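Local structure of lipase 2 (Yarrowia lipolytica, 4JEI) at residues Q102-N107 / V125-I130; I225-D230 / V248-P253. The protein probably hydrolyses triacylglycerols, acting as a secreted lipase with an alpha/beta-hydrolase fold. The protein carries 2 engineered substitutions. One frame throughout, in Å; residues are numbered along the deposited sequence.

From the N terminus, the chain lays down strand 3-8, helix 12-27, strands 53-60, 68-75 and 80-87 of the main sheet, and helix 91-99, then doubles back at contact 1, where strand 105-107 pairs antiparallel with 124-126 and closes a loop carrying the Cys-120 to Cys-123 disulfide. Helix 127-150 and strands 155-161 and 183-187 follow. Contact 2 closes a second loop, pairing strand 222-227 with the parallel strand 247-250 inside the main sheet. The contacts come in series, neither nesting nor crossing, their centres about 25 Å apart. Contact 1 ties the chain after helix 91-99 to strand 124-126 and the start of helix 127-150; contact 2 joins two strands of the hydrolase core beside the probable catalytic Asp-230.

Contact 1 (Q102-N107 / V125-I130)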
ATOM      1  N   GLN A 102       8.665 -20.049  -2.486  1.00 88.30           N
ATOM      2  CA  GLN A 102       7.468 -20.605  -1.888  1.00 87.30           C
ATOM      3  C   GLN A 102       6.762 -19.442  -1.198  1.00 88.79           C
ATOM      4  O   GLN A 102       7.392 -18.691  -0.443  1.00 88.32           O
ATOM      5  CB  GLN A 102       7.820 -21.732  -0.879  1.00 88.72           C
ATOM      6  CG  GLN A 102       8.954 -21.433   0.141  1.00103.87           C
ATOM      7  CD  GLN A 102      10.377 -21.617  -0.369  1.00122.46           C
ATOM      8  OE1 GLN A 102      11.323 -21.005   0.141  1.00117.72           O
ATOM      9  NE2 GLN A 102      10.579 -22.478  -1.361  1.00113.89           N
ATOM     10  N   ALA A 103       5.499 -19.218  -1.553  1.00 83.42           N
ATOM     11  CA  ALA A 103       4.705 -18.159  -0.953  1.00 82.19           C
ATOM     12  C   ALA A 103       3.597 -18.866  -0.164  1.00 83.77           C
ATOM     13  O   ALA A 103       2.467 -18.980  -0.645  1.00 83.16           O
ATOM     14  CB  ALA A 103       4.137 -17.252  -2.029  1.00 82.97           C
ATOM     15  N   PRO A 104       3.933 -19.441   1.012  1.00 78.76           N
ATOM     16  CA  PRO A 104       2.933 -20.194   1.769  1.00 77.89           C
ATOM     17  C   PRO A 104       1.906 -19.302   2.445  1.00 80.10           C
ATOM     18  O   PRO A 104       2.255 -18.270   3.026  1.00 79.63           O
ATOM     19  CB  PRO A 104       3.780 -20.962   2.786  1.00 79.65           C
ATOM     20  CG  PRO A 104       5.202 -20.798   2.366  1.00 84.34           C
ATOM     21  CD  PRO A 104       5.224 -19.466   1.721  1.00 80.13           C
ATOM     22  N   LEU A 105       0.636 -19.701   2.342  1.00 75.47           N
ATOM     23  CA  LEU A 105      -0.493 -18.976   2.911  1.00 74.78           C
ATOM     24  C   LEU A 105      -0.873 -19.516   4.278  1.00 78.33           C
ATOM     25  O   LEU A 105      -0.902 -20.729   4.486  1.00 77.76           O
ATOM     26  CB  LEU A 105      -1.714 -19.050   1.981  1.00 74.75           C
ATOM     27  CG  LEU A 105      -1.604 -18.346   0.634  1.00 79.33           C
ATOM     28  CD1 LEU A 105      -2.051 -19.256  -0.482  1.00 79.55           C
ATOM     29  CD2 LEU A 105      -2.423 -17.075   0.617  1.00 81.67           C
ATOM     30  N   THR A 106      -1.164 -18.604   5.204  1.00 75.22           N
ATOM     31  CA  THR A 106      -1.653 -18.890   6.554  1.00 75.19           C
ATOM     32  C   THR A 106      -2.830 -17.980   6.839  1.00 79.73           C
ATOM     33  O   THR A 106      -2.942 -16.909   6.236  1.00 78.99           O
ATOM     34  CB  THR A 106      -0.561 -18.866   7.652  1.00 83.10           C
ATOM     35  OG1 THR A 106      -1.139 -18.410   8.877  1.00 82.12           O
ATOM     36  CG2 THR A 106       0.594 -17.981   7.319  1.00 82.04           C
ATOM     37  N   ASN A 107      -3.718 -18.419   7.742  1.00 77.44           N
ATOM     38  CA  ASN A 107      -4.905 -17.668   8.132  1.00 77.75           C
ATOM     39  C   ASN A 107      -4.515 -16.351   8.774  1.00 82.21           C
ATOM     40  O   ASN A 107      -3.539 -16.292   9.522  1.00 81.73           O
ATOM     41  CB  ASN A 107      -5.801 -18.500   9.039  1.00 79.31           C
ATOM     42  CG  ASN A 107      -7.143 -17.881   9.350  1.00105.98           C
ATOM     43  OD1 ASN A 107      -7.653 -16.977   8.675  1.00 99.59           O
ATOM     44  ND2 ASN A 107      -7.757 -18.381  10.387  1.00 99.98           N
ATOM     45  N   VAL A 125      -3.520 -15.425   4.037  1.00 56.44           N
ATOM     46  CA  VAL A 125      -2.541 -14.402   3.641  1.00 55.70           C
ATOM     47  C   VAL A 125      -1.124 -14.999   3.582  1.00 58.81           C
ATOM     48  O   VAL A 125      -0.801 -15.894   4.363  1.00 57.80           O
ATOM     49  CB  VAL A 125      -2.627 -13.197   4.636  1.00 59.25           C
ATOM     50  CG1 VAL A 125      -1.433 -12.255   4.529  1.00 59.02           C
ATOM     51  CG2 VAL A 125      -3.921 -12.421   4.460  1.00 59.03           C
ATOM     52  N   HIS A 126      -0.276 -14.466   2.672  1.00 55.77           N
ATOM     53  CA  HIS A 126       1.141 -14.801   2.490  1.00 55.75           C
ATOM     54  C   HIS A 126       1.817 -14.700   3.859  1.00 60.44           C
ATOM     55  O   HIS A 126       1.701 -13.661   4.511  1.00 60.17           O
ATOM     56  CB  HIS A 126       1.761 -13.794   1.501  1.00 56.30           C
ATOM     57  CG  HIS A 126       3.192 -14.033   1.118  1.00 59.77           C
ATOM     58  ND1 HIS A 126       4.209 -14.003   2.056  1.00 61.62           N
ATOM     59  CD2 HIS A 126       3.739 -14.196  -0.109  1.00 61.45           C
ATOM     60  CE1 HIS A 126       5.329 -14.202   1.380  1.00 61.06           C
ATOM     61  NE2 HIS A 126       5.097 -14.321   0.074  1.00 61.27           N
ATOM     62  N   ASN A 127       2.459 -15.791   4.322  1.00 57.37           N
ATOM     63  CA  ASN A 127       3.100 -15.842   5.646  1.00 57.32           C
ATOM     64  C   ASN A 127       4.160 -14.774   5.903  1.00 60.06           C
ATOM     65  O   ASN A 127       4.311 -14.332   7.042  1.00 60.27           O
ATOM     66  CB  ASN A 127       3.588 -17.257   6.010  1.00 60.67           C
ATOM     67  CG  ASN A 127       4.988 -17.605   5.581  1.00 85.41           C
ATOM     68  OD1 ASN A 127       5.216 -18.098   4.480  0.50 78.38           O
ATOM     69  ND2 ASN A 127       5.956 -17.400   6.467  0.50 78.07           N
ATOM     70  N   GLY A 128       4.875 -14.378   4.851  1.00 55.42           N
ATOM     71  CA  GLY A 128       5.900 -13.347   4.926  1.00 54.81           C
ATOM     72  C   GLY A 128       5.307 -11.983   5.199  1.00 57.59           C
ATOM     73  O   GLY A 128       5.789 -11.255   6.072  1.00 57.38           O
ATOM     74  N   PHE A 129       4.213 -11.655   4.486  1.00 52.86           N
ATOM     75  CA  PHE A 129       3.502 -10.385   4.633  1.00 52.16           C
ATOM     76  C   PHE A 129       2.846 -10.258   6.000  1.00 57.73           C
ATOM     77  O   PHE A 129       2.737  -9.147   6.515  1.00 57.46           O
ATOM     78  CB  PHE A 129       2.510 -10.139   3.481  1.00 53.14           C
ATOM     79  CG  PHE A 129       3.088 -10.199   2.080  1.00 53.77           C
ATOM     80  CD1 PHE A 129       4.448  -9.998   1.854  1.00 56.19           C
ATOM     81  CD2 PHE A 129       2.267 -10.415   0.982  1.00 55.27           C
ATOM     82  CE1 PHE A 129       4.977 -10.061   0.565  1.00 56.74           C
ATOM     83  CE2 PHE A 129       2.801 -10.485  -0.307  1.00 57.78           C
ATOM     84  CZ  PHE A 129       4.151 -10.314  -0.504  1.00 55.68           C
ATOM     85  N   ILE A 130       2.460 -11.397   6.611  1.00 55.53           N
ATOM     86  CA  ILE A 130       1.912 -11.442   7.968  1.00 56.02           C
ATOM     87  C   ILE A 130       3.012 -10.984   8.943  1.00 60.21           C
ATOM     88  O   ILE A 130       2.730 -10.159   9.809  1.00 59.53           O
ATOM     89  CB  ILE A 130       1.266 -12.823   8.296  1.00 59.50           C
ATOM     90  CG1 ILE A 130      -0.244 -12.774   8.000  1.00 60.11           C
ATOM     91  CG2 ILE A 130       1.514 -13.270   9.750  1.00 60.64           C
ATOM     92  CD1 ILE A 130      -0.942 -14.132   7.874  1.00 70.53           C
TER
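Ala-103 CB meets the imidazole of His-126 obliquely, 3.6 Å from CD2. One face of this ring carries Phe-129, whose CZ stands 3.9 Å above the plane, near the rim; the phenyl in turn takes His-126 CG over one of its own faces. At the imidazole edge, nearly in plane, Gly-128 N donates to ND1 at 2.9 Å, and Phe-129 N adds a weak bond to the same atom. With CG anti to the backbone N (chi1 -176°), the His-126 ring sits at the first turn of helix 127-150 and caps its N terminus.

The backbones pair antiparallel beside it. Thr-106 and Val-125 form a hydrogen-bonded pair, Thr-106 N to Val-125 O at 2.9 Å and Val-125 N to Thr-106 O at 2.7 Å, both nearly straight at the hydrogen. A third bond, Asn-127 N to Pro-104 O at 2.8 Å, satisfies another early amide of the helix. Thr-106 CG2 rests against Asn-127 CB, and Ile-130 CD1 reaches up beneath the Thr-106 and Asn-107 carbonyls.

His-126 also touches Ile-98 of helix 91-99, probably the lid helix of this family. Because ND1 accepts from backbone N-H groups, the imidazole is probably neutral with its hydrogen on NE2, serving as a cap where the strand passes into the helix.

Contact 2 (I225-D230 / V248-P253); sequences ITHRGD and VFIDWP
Ile-225 CG2 packs against Ile-250 CD1 at 3.7 Å, and Ile-225 CG1 lies beside Val-248 CB; this is the tight, buried part of two parallel strands. Ile-225, Val-248, His-227 and Ile-250 share one sheet face, with Phe-18 of helix 12-27 touching Ile-225 and Val-248. Thr-226 N donates to Val-248 O (2.7 Å), Ile-250 N to Thr-226 O (2.8 Å) and Arg-228 N to Ile-250 O (3.0 Å), the zigzag of a parallel pair.

On the other face, the Phe-249 ring turns an edge to Thr-226 OG1, 3.3 Å from CD2; that hydroxyl is hydrogen-bonded to Glu-247. Phe-249 CG lies anti to the backbone N (chi1 -177°), which carries the ring along the neighbouring strand until CZ reaches Arg-228 CG, 3.5 Å away. A serine here would probably open a gap beside Thr-226 and leave Arg-228 CG without its apolar support.

Beyond the strands the contact loosens toward solvent. Arg-228, bent at chi2 and chi3, passes Asp-251 without a salt bridge, NE staying 4.4 Å from OD2, and its NH2 ends alongside Pro-253. The type II turn from His-227, with Gly-229 at a backbone angle (phi 86°) suited to glycine, delivers Asp-230 to His-289, consistent with its place in a Ser-His-Asp triad.

His-227 NE2 makes a weak bond to Trp-252 O, while ND1 is hydrogen-bonded to Asn-288 O. A carbonyl near each nitrogen, though the NE2 bond is weak, is consistent with an imidazolium that may carry both protons.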
ATOM      1  N   ILE A 225      -2.678   1.196  -6.191  1.00 48.03           N
ATOM      2  CA  ILE A 225      -2.058   1.826  -7.358  1.00 47.74           C
ATOM      3  C   ILE A 225      -1.062   0.884  -8.026  1.00 51.86           C
ATOM      4  O   ILE A 225      -0.153   0.374  -7.368  1.00 52.01           O
ATOM      5  CB  ILE A 225      -1.503   3.257  -7.090  1.00 50.68           C
ATOM      6  CG1 ILE A 225      -2.573   4.153  -6.426  1.00 50.75           C
ATOM      7  CG2 ILE A 225      -0.983   3.907  -8.386  1.00 51.46           C
ATOM      8  CD1 ILE A 225      -2.053   5.405  -5.798  1.00 56.37           C
ATOM      9  N   THR A 226      -1.281   0.618  -9.323  1.00 48.19           N
ATOM     10  CA  THR A 226      -0.444  -0.253 -10.147  1.00 47.81           C
ATOM     11  C   THR A 226       0.075   0.530 -11.354  1.00 52.08           C
ATOM     12  O   THR A 226      -0.517   1.540 -11.731  1.00 51.64           O
ATOM     13  CB  THR A 226      -1.201  -1.512 -10.555  1.00 52.78           C
ATOM     14  OG1 THR A 226      -2.294  -1.132 -11.380  1.00 52.81           O
ATOM     15  CG2 THR A 226      -1.689  -2.321  -9.364  1.00 50.38           C
ATOM     16  N   HIS A 227       1.173   0.065 -11.957  1.00 49.14           N
ATOM     17  CA  HIS A 227       1.812   0.734 -13.084  1.00 49.05           C
ATOM     18  C   HIS A 227       2.146  -0.250 -14.208  1.00 53.99           C
ATOM     19  O   HIS A 227       2.430  -1.417 -13.935  1.00 53.72           O
ATOM     20  CB  HIS A 227       3.066   1.479 -12.569  1.00 49.49           C
ATOM     21  CG  HIS A 227       4.006   1.978 -13.620  1.00 52.60           C
ATOM     22  ND1 HIS A 227       5.319   1.561 -13.660  1.00 54.34           N
ATOM     23  CD2 HIS A 227       3.794   2.851 -14.629  1.00 54.01           C
ATOM     24  CE1 HIS A 227       5.865   2.183 -14.691  1.00 53.59           C
ATOM     25  NE2 HIS A 227       4.984   2.968 -15.307  1.00 53.77           N
ATOM     26  N   ARG A 228       2.084   0.230 -15.473  1.00 51.12           N
ATOM     27  CA  ARG A 228       2.435  -0.508 -16.690  1.00 51.30           C
ATOM     28  C   ARG A 228       3.838  -1.087 -16.548  1.00 55.63           C
ATOM     29  O   ARG A 228       4.781  -0.354 -16.234  1.00 55.19           O
ATOM     30  CB  ARG A 228       2.453   0.447 -17.892  1.00 52.67           C
ATOM     31  CG  ARG A 228       1.245   0.361 -18.804  1.00 65.22           C
ATOM     32  CD  ARG A 228       1.584   0.122 -20.271  1.00 74.79           C
ATOM     33  NE  ARG A 228       2.924   0.576 -20.653  1.00 81.92           N
ATOM     34  CZ  ARG A 228       3.407   0.526 -21.889  1.00 94.95           C
ATOM     35  NH1 ARG A 228       2.658   0.063 -22.884  1.00 83.52           N
ATOM     36  NH2 ARG A 228       4.643   0.937 -22.142  1.00 80.31           N
ATOM     37  N   GLY A 229       3.957  -2.392 -16.750  1.00 52.83           N
ATOM     38  CA  GLY A 229       5.240  -3.074 -16.688  1.00 53.01           C
ATOM     39  C   GLY A 229       5.706  -3.534 -15.326  1.00 57.46           C
ATOM     40  O   GLY A 229       6.681  -4.286 -15.245  1.00 57.40           O
ATOM     41  N   ASP A 230       5.046  -3.077 -14.244  1.00 54.18           N
ATOM     42  CA  ASP A 230       5.416  -3.489 -12.895  1.00 53.97           C
ATOM     43  C   ASP A 230       4.931  -4.913 -12.666  1.00 57.89           C
ATOM     44  O   ASP A 230       3.729  -5.182 -12.744  1.00 57.21           O
ATOM     45  CB  ASP A 230       4.870  -2.523 -11.830  1.00 55.69           C
ATOM     46  CG  ASP A 230       5.433  -2.725 -10.429  1.00 64.81           C
ATOM     47  OD1 ASP A 230       6.242  -3.662 -10.233  1.00 65.53           O
ATOM     48  OD2 ASP A 230       5.067  -1.952  -9.530  1.00 69.53           O
ATOM     49  N   VAL A 248      -6.053   1.068  -9.376  1.00 50.71           N
ATOM     50  CA  VAL A 248      -5.836   2.402  -9.942  1.00 49.94           C
ATOM     51  C   VAL A 248      -4.577   2.184 -10.790  1.00 52.95           C
ATOM     52  O   VAL A 248      -3.509   1.897 -10.250  1.00 52.56           O
ATOM     53  CB  VAL A 248      -5.674   3.524  -8.875  1.00 53.42           C
ATOM     54  CG1 VAL A 248      -5.373   4.870  -9.530  1.00 52.99           C
ATOM     55  CG2 VAL A 248      -6.915   3.626  -7.989  1.00 53.09           C
ATOM     56  N   PHE A 249      -4.726   2.232 -12.114  1.00 48.92           N
ATOM     57  CA  PHE A 249      -3.647   1.917 -13.044  1.00 48.50           C
ATOM     58  C   PHE A 249      -3.017   3.094 -13.783  1.00 52.90           C
ATOM     59  O   PHE A 249      -3.706   3.852 -14.470  1.00 52.48           O
ATOM     60  CB  PHE A 249      -4.136   0.828 -14.015  1.00 49.98           C
ATOM     61  CG  PHE A 249      -3.174   0.278 -15.040  1.00 51.06           C
ATOM     62  CD1 PHE A 249      -3.396   0.477 -16.397  1.00 53.80           C
ATOM     63  CD2 PHE A 249      -2.101  -0.515 -14.656  1.00 52.80           C
ATOM     64  CE1 PHE A 249      -2.537  -0.076 -17.351  1.00 54.50           C
ATOM     65  CE2 PHE A 249      -1.234  -1.052 -15.609  1.00 55.48           C
ATOM     66  CZ  PHE A 249      -1.464  -0.839 -16.948  1.00 53.57           C
ATOM     67  N   ILE A 250      -1.687   3.210 -13.664  1.00 49.84           N
ATOM     68  CA  ILE A 250      -0.886   4.206 -14.374  1.00 49.71           C
ATOM     69  C   ILE A 250      -0.501   3.544 -15.713  1.00 54.75           C
ATOM     70  O   ILE A 250       0.448   2.751 -15.767  1.00 54.07           O
ATOM     71  CB  ILE A 250       0.358   4.674 -13.554  1.00 52.40           C
ATOM     72  CG1 ILE A 250      -0.034   5.296 -12.199  1.00 52.50           C
ATOM     73  CG2 ILE A 250       1.238   5.632 -14.369  1.00 52.91           C
ATOM     74  CD1 ILE A 250       1.090   5.303 -11.168  1.00 58.83           C
ATOM     75  N   ASP A 251      -1.279   3.829 -16.773  1.00 52.29           N
ATOM     76  CA  ASP A 251      -1.050   3.304 -18.124  1.00 52.56           C
ATOM     77  C   ASP A 251      -0.057   4.227 -18.855  1.00 56.75           C
ATOM     78  O   ASP A 251      -0.386   4.834 -19.877  1.00 56.59           O
ATOM     79  CB  ASP A 251      -2.390   3.195 -18.881  1.00 54.76           C
ATOM     80  CG  ASP A 251      -2.350   2.431 -20.198  1.00 67.80           C
ATOM     81  OD1 ASP A 251      -3.396   2.368 -20.875  1.00 69.75           O
ATOM     82  OD2 ASP A 251      -1.270   1.902 -20.552  1.00 72.19           O
ATOM     83  N   TRP A 252       1.163   4.338 -18.307  1.00 53.14           N
ATOM     84  CA  TRP A 252       2.206   5.217 -18.822  1.00 53.05           C
ATOM     85  C   TRP A 252       3.578   4.640 -18.485  1.00 56.67           C
ATOM     86  O   TRP A 252       3.735   4.103 -17.387  1.00 56.14           O
ATOM     87  CB  TRP A 252       2.043   6.606 -18.188  1.00 52.04           C
ATOM     88  CG  TRP A 252       2.836   7.698 -18.834  1.00 53.10           C
ATOM     89  CD1 TRP A 252       3.875   8.389 -18.285  1.00 56.06           C
ATOM     90  CD2 TRP A 252       2.638   8.250 -20.143  1.00 52.99           C
ATOM     91  NE1 TRP A 252       4.319   9.352 -19.157  1.00 55.69           N
ATOM     92  CE2 TRP A 252       3.581   9.285 -20.309  1.00 57.05           C
ATOM     93  CE3 TRP A 252       1.736   7.979 -21.187  1.00 54.35           C
ATOM     94  CZ2 TRP A 252       3.656  10.048 -21.479  1.00 56.26           C
ATOM     95  CZ3 TRP A 252       1.809   8.738 -22.344  1.00 55.90           C
ATOM     96  CH2 TRP A 252       2.764   9.753 -22.484  1.00 56.52           C
ATOM     97  N   PRO A 253       4.588   4.737 -19.385  1.00 52.72           N
ATOM     98  CA  PRO A 253       5.898   4.143 -19.071  1.00 52.16           C
ATOM     99  C   PRO A 253       6.698   4.847 -17.988  1.00 55.49           C
ATOM    100  O   PRO A 253       7.546   4.213 -17.365  1.00 54.87           O
ATOM    101  CB  PRO A 253       6.659   4.209 -20.403  1.00 53.92           C
ATOM    102  CG  PRO A 253       5.667   4.587 -21.427  1.00 58.54           C
ATOM    103  CD  PRO A 253       4.576   5.318 -20.739  1.00 54.11           C
TER